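Local coordinates for dihydroorotase (Campylobacter jejuni subsp. jejuni, PDB 3PNU), which probably catalyses the reversible cyclization of carbamoyl aspartate to dihydroorotate, a step of pyrimidine biosynthesis, using two zinc ions per subunit, at residues A282-P287 with P346-E351; F293-S298 with I352-L357. All coordinates share one frame; numbering follows the deposited sequence.

Contact 1. Residues A282-P287 with P346-E351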
loop_
_atom_site.group_PDB
_atom_site.type_symbol
_atom_site.label_atom_id
_atom_site.label_comp_id
_atom_site.label_asym_id
_atom_site.label_seq_id
_atom_site.Cartn_x
_atom_site.Cartn_y
_atom_site.Cartn_z
ATOM N N ALA A 282 17.042 -8.718 10.960
ATOM C CA ALA A 282 17.969 -9.481 11.830
ATOM C C ALA A 282 19.134 -8.667 12.373
ATOM O O ALA A 282 19.322 -8.581 13.580
ATOM C CB ALA A 282 18.483 -10.720 11.115
ATOM N N PRO A 283 19.923 -8.053 11.485
ATOM C CA PRO A 283 21.081 -7.297 11.968
ATOM C C PRO A 283 20.828 -6.131 12.895
ATOM O O PRO A 283 21.736 -5.706 13.562
ATOM C CB PRO A 283 21.723 -6.752 10.684
ATOM C CG PRO A 283 20.861 -7.226 9.543
ATOM C CD PRO A 283 19.988 -8.309 10.037
ATOM N N VAL A 284 19.617 -5.619 12.965
ATOM C CA VAL A 284 19.390 -4.412 13.757
ATOM C C VAL A 284 18.399 -4.541 14.909
ATOM O O VAL A 284 18.132 -3.558 15.609
ATOM C CB VAL A 284 18.931 -3.274 12.799
ATOM C CG1 VAL A 284 20.041 -2.932 11.790
ATOM C CG2 VAL A 284 17.644 -3.679 12.030
ATOM N N ILE A 285 17.895 -5.757 15.140
ATOM C CA ILE A 285 16.847 -5.994 16.167
ATOM C C ILE A 285 17.175 -5.546 17.576
ATOM O O ILE A 285 16.460 -4.729 18.167
ATOM C CB ILE A 285 16.495 -7.489 16.280
ATOM C CG1 ILE A 285 15.855 -7.998 14.994
ATOM C CG2 ILE A 285 15.552 -7.710 17.464
ATOM C CD1 ILE A 285 15.870 -9.496 14.849
ATOM N N LEU A 286 18.250 -6.095 18.132
ATOM C CA LEU A 286 18.603 -5.790 19.513
ATOM C C LEU A 286 18.795 -4.319 19.785
ATOM O O LEU A 286 18.176 -3.774 20.710
ATOM C CB LEU A 286 19.828 -6.594 19.961
ATOM C CG LEU A 286 19.562 -8.096 20.051
ATOM C CD1 LEU A 286 20.836 -8.814 20.483
ATOM C CD2 LEU A 286 18.405 -8.362 21.017
ATOM N N PRO A 287 19.637 -3.659 18.990
ATOM C CA PRO A 287 19.822 -2.237 19.302
ATOM C C PRO A 287 18.526 -1.425 19.126
ATOM O O PRO A 287 18.184 -0.598 19.998
ATOM C CB PRO A 287 20.942 -1.797 18.338
ATOM C CG PRO A 287 21.101 -2.919 17.333
ATOM C CD PRO A 287 20.554 -4.154 17.945
ATOM N N PRO A 346 19.226 -4.413 4.221
ATOM C CA PRO A 346 18.715 -4.570 5.570
ATOM C C PRO A 346 17.738 -3.489 5.944
ATOM O O PRO A 346 17.675 -2.469 5.278
ATOM C CB PRO A 346 19.968 -4.400 6.423
ATOM C CG PRO A 346 20.733 -3.367 5.691
ATOM C CD PRO A 346 20.492 -3.663 4.207
ATOM N N TYR A 347 16.996 -3.743 7.023
ATOM C CA TYR A 347 16.037 -2.816 7.583
ATOM C C TYR A 347 16.835 -1.701 8.216
ATOM O O TYR A 347 17.972 -1.922 8.645
ATOM C CB TYR A 347 15.172 -3.537 8.631
ATOM C CG TYR A 347 14.179 -2.652 9.373
ATOM C CD1 TYR A 347 13.154 -2.007 8.697
ATOM C CD2 TYR A 347 14.243 -2.489 10.747
ATOM C CE1 TYR A 347 12.241 -1.199 9.366
ATOM C CE2 TYR A 347 13.313 -1.682 11.427
ATOM C CZ TYR A 347 12.313 -1.049 10.713
ATOM O OH TYR A 347 11.392 -0.241 11.336
ATOM N N MET A 348 16.264 -0.501 8.274
ATOM C CA MET A 348 16.968 0.640 8.848
ATOM C C MET A 348 18.280 0.930 8.073
ATOM O O MET A 348 19.140 1.657 8.556
ATOM C CB MET A 348 17.268 0.362 10.320
ATOM C CG MET A 348 16.062 0.420 11.252
ATOM S SD MET A 348 15.685 2.091 11.800
ATOM C CE MET A 348 14.225 1.835 12.823
ATOM N N ALA A 349 18.427 0.354 6.876
ATOM C CA ALA A 349 19.617 0.563 6.048
ATOM C C ALA A 349 20.034 2.038 6.070
ATOM O O ALA A 349 19.182 2.928 6.047
ATOM C CB ALA A 349 19.351 0.118 4.626
ATOM N N GLY A 350 21.339 2.292 6.145
ATOM C CA GLY A 350 21.876 3.667 6.179
ATOM C C GLY A 350 21.496 4.526 7.378
ATOM O O GLY A 350 21.840 5.704 7.442
ATOM N N GLU A 351 20.786 3.944 8.336
ATOM C CA GLU A 351 20.360 4.673 9.527
ATOM C C GLU A 351 21.431 4.647 10.627
ATOM O O GLU A 351 22.296 3.754 10.654
ATOM C CB GLU A 351 19.047 4.079 10.053
ATOM C CG GLU A 351 17.829 4.373 9.187
ATOM C CD GLU A 351 17.357 5.824 9.317
ATOM O OE1 GLU A 351 17.184 6.298 10.464
ATOM O OE2 GLU A 351 17.133 6.483 8.276
#

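Contact 2. Residues F293-S298 with I352-L357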
loop_
_atom_site.group_PDB
_atom_site.type_symbol
_atom_site.label_atom_id
_atom_site.label_comp_id
_atom_site.label_asym_id
_atom_site.label_seq_id
_atom_site.Cartn_x
_atom_site.Cartn_y
_atom_site.Cartn_z
ATOM N N PHE A 293 12.584 0.194 24.051
ATOM C CA PHE A 293 12.223 -0.110 25.439
ATOM C C PHE A 293 12.706 0.939 26.453
ATOM O O PHE A 293 12.023 1.159 27.448
ATOM C CB PHE A 293 12.582 -1.554 25.823
ATOM C CG PHE A 293 11.571 -2.562 25.336
ATOM C CD1 PHE A 293 11.490 -2.884 23.987
ATOM C CD2 PHE A 293 10.681 -3.168 26.231
ATOM C CE1 PHE A 293 10.545 -3.793 23.531
ATOM C CE2 PHE A 293 9.740 -4.072 25.788
ATOM C CZ PHE A 293 9.674 -4.393 24.430
ATOM N N LYS A 294 13.849 1.598 26.221
ATOM C CA LYS A 294 14.250 2.689 27.143
ATOM C C LYS A 294 13.232 3.831 27.114
ATOM O O LYS A 294 12.770 4.297 28.160
ATOM C CB LYS A 294 15.608 3.287 26.812
ATOM C CG LYS A 294 16.796 2.505 27.299
ATOM C CD LYS A 294 18.083 3.337 27.150
ATOM C CE LYS A 294 18.106 4.598 28.041
ATOM N NZ LYS A 294 19.379 5.378 27.871
ATOM N N GLN A 295 12.879 4.270 25.906
ATOM C CA GLN A 295 11.941 5.383 25.753
ATOM C C GLN A 295 10.541 5.075 26.267
ATOM O O GLN A 295 9.869 5.959 26.799
ATOM C CB GLN A 295 11.830 5.802 24.277
ATOM C CG GLN A 295 13.134 6.282 23.603
ATOM C CD GLN A 295 13.674 7.593 24.171
ATOM O OE1 GLN A 295 13.028 8.244 25.005
ATOM N NE2 GLN A 295 14.870 7.989 23.712
ATOM N N ASN A 296 10.105 3.822 26.124
ATOM C CA ASN A 296 8.727 3.457 26.465
ATOM C C ASN A 296 8.514 2.366 27.502
ATOM O O ASN A 296 7.376 2.151 27.934
ATOM C CB ASN A 296 8.027 3.008 25.172
ATOM C CG ASN A 296 8.089 4.065 24.073
ATOM O OD1 ASN A 296 8.814 3.908 23.092
ATOM N ND2 ASN A 296 7.366 5.161 24.258
ATOM N N SER A 297 9.572 1.686 27.926
ATOM C CA SER A 297 9.383 0.555 28.837
ATOM C C SER A 297 10.551 0.378 29.812
ATOM O O SER A 297 11.230 1.347 30.143
ATOM C CB SER A 297 9.189 -0.716 27.981
ATOM O OG SER A 297 8.627 -1.790 28.715
ATOM N N SER A 298 10.769 -0.858 30.266
ATOM C CA SER A 298 11.844 -1.170 31.192
ATOM C C SER A 298 12.721 -2.274 30.643
ATOM O O SER A 298 12.317 -3.021 29.745
ATOM C CB SER A 298 11.264 -1.640 32.516
ATOM O OG SER A 298 10.615 -2.887 32.355
ATOM N N ILE A 352 21.364 5.636 11.526
ATOM C CA ILE A 352 22.295 5.733 12.654
ATOM C C ILE A 352 21.594 5.361 13.954
ATOM O O ILE A 352 20.772 6.116 14.492
ATOM C CB ILE A 352 22.990 7.129 12.762
ATOM C CG1 ILE A 352 24.136 7.244 11.742
ATOM C CG2 ILE A 352 23.608 7.325 14.131
ATOM C CD1 ILE A 352 23.710 7.146 10.289
ATOM N N LEU A 353 21.954 4.176 14.449
ATOM C CA LEU A 353 21.392 3.606 15.663
ATOM C C LEU A 353 22.166 4.054 16.892
ATOM O O LEU A 353 23.395 4.033 16.910
ATOM C CB LEU A 353 21.412 2.077 15.559
ATOM C CG LEU A 353 20.669 1.506 14.342
ATOM C CD1 LEU A 353 20.954 0.025 14.146
ATOM C CD2 LEU A 353 19.162 1.771 14.465
ATOM N N LYS A 354 21.424 4.452 17.915
ATOM C CA LYS A 354 21.983 4.922 19.176
ATOM C C LYS A 354 22.642 3.815 20.037
ATOM O O LYS A 354 23.440 4.124 20.929
ATOM C CB LYS A 354 20.873 5.619 19.974
ATOM C CG LYS A 354 21.267 6.073 21.380
ATOM C CD LYS A 354 20.083 6.667 22.125
ATOM C CE LYS A 354 20.439 6.962 23.568
ATOM N NZ LYS A 354 19.249 7.383 24.350
ATOM N N PHE A 355 22.312 2.545 19.786
ATOM C CA PHE A 355 22.882 1.421 20.551
ATOM C C PHE A 355 23.633 0.438 19.684
ATOM O O PHE A 355 23.362 0.300 18.480
ATOM C CB PHE A 355 21.801 0.654 21.312
ATOM C CG PHE A 355 21.321 1.346 22.539
ATOM C CD1 PHE A 355 21.947 1.128 23.747
ATOM C CD2 PHE A 355 20.249 2.208 22.493
ATOM C CE1 PHE A 355 21.513 1.766 24.889
ATOM C CE2 PHE A 355 19.807 2.845 23.636
ATOM C CZ PHE A 355 20.440 2.627 24.829
ATOM N N GLN A 356 24.574 -0.259 20.319
ATOM C CA GLN A 356 25.385 -1.245 19.634
ATOM C C GLN A 356 25.721 -2.425 20.546
ATOM O O GLN A 356 25.674 -2.329 21.766
ATOM C CB GLN A 356 26.669 -0.596 19.090
ATOM C CG GLN A 356 27.512 -1.509 18.185
ATOM C CD GLN A 356 28.692 -0.795 17.546
ATOM O OE1 GLN A 356 29.036 0.328 17.920
ATOM N NE2 GLN A 356 29.321 -1.452 16.578
ATOM N N LEU A 357 26.046 -3.538 19.908
ATOM C CA LEU A 357 26.413 -4.764 20.569
ATOM C C LEU A 357 27.924 -4.933 20.430
ATOM O O LEU A 357 28.490 -4.615 19.384
ATOM C CB LEU A 357 25.707 -5.921 19.863
ATOM C CG LEU A 357 25.912 -7.338 20.386
ATOM C CD1 LEU A 357 25.419 -7.434 21.812
ATOM C CD2 LEU A 357 25.183 -8.339 19.515
#

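Contact 1. Residues A282-P287 with P346-E351
Both methyl groups of Val-284 reach Tyr-347, CG2 touching ring and carbonyl oxygen, CG1 the oxygen alone. CG2 of Val-284 lies 3.8 Å from CD2 of Tyr-347 and approaches the edge of the ring, close to its plane, while the two side chains cross at about a right angle. With chi1 at -63°, the valine sets CG2 between its own backbone N and carbonyl carbon, and CG1 on the far side from that carbonyl. Val-284 CG1 and CG2 thereby lie 3.9 and 3.8 Å from Tyr-347 O. The pair illustrates how one branched residue can pack on a ring and on a turn of backbone at once. Val-284 CG2 also lies 4.4 Å from Met-348 CB; the thioether end of this methionine leads away. Next to the valine, CG of the Pro-283 ring meets CB of Pro-346 at 4.3 Å, a looser apolar pair, and Tyr-337 touches both prolines. Residues 346-351 owe their shape to two successive type II turns, Pro-346 to Ala-349 and Met-348 to Glu-351. Outside the pair, Tyr-347 has a backbone hydrogen bond with Phe-280, and its side chain packs on Leu-230 and Val-279. This is a buried apolar junction in a TIM-barrel metallo-dependent hydrolase, joining the approach to helix 285-296 with the loop that leads into strand 352-357 of the antiparallel sheet.

Contact 2. Residues F293-S298 with I352-L357
Lys-294 presses a single methylene, CD, on the ring edge of Phe-355, and here the packing is closest: CD of the lysine is 3.4 Å from CZ of the ring and 3.9 Å from CE2 of Phe-355. The methylene arrives near the ring plane rather than over a face, so the contact is hydrocarbon against hydrocarbon and not a cation-pi pair. A bend at chi3 (65°) in Lys-294 turns the chain beyond CD, and its ammonium goes on to a hydrogen bond with OD1 of Asn-23, a residue that Phe-355 also touches. Phe-355 is buried and also packs on Pro-287, Ala-290 and Glu-291 of the helix. In this TIM-barrel hydrolase, helix 285-296 packs on an antiparallel sheet, meeting the break between the two halves of strand 352-357, where Lys-354 and Phe-355 both point toward it. The example shows how a lysine can serve such an interface twice, with its methylenes in the packing and its charge beyond it. Lys-354 supplies the loose side. CG stands opposite its backbone N (chi1 175°) and the rest of the chain is extended, which carries NZ of Lys-354 to 4.1 Å from NZ of Lys-294. Two like charges at this distance would be expected to repel, an effect that weak, long ion pairs of Lys-354 with Glu-291 and Glu-328 may offset. On this more open side, NE2 of Gln-295, an exposed residue, stands 4.5 Å from NZ of Lys-354 and is hydrogen-bonded to OE1 of Glu-291.

How the contacts relate
From the N terminus, the chain first builds the strands and helices of the barrel, then reaches 282-287, at the start of helix 285-296, and 293-298 at its end. It continues through helix 299-314 and several short strands before returning to 346-351, where contact 1 closes a loop of 58 residues, and then to 352-357, where contact 2 closes one of 53. The two loops cross rather than nest, since the segments alternate along the chain. The returning chain meets the helix first near its start and then, through the side chains of Lys-354 and Phe-355, near its end, with contact centres about 12 Å apart. Val-284 on Leu-353 and Pro-287 on Phe-355 bridge them, uniting helix and antiparallel sheet.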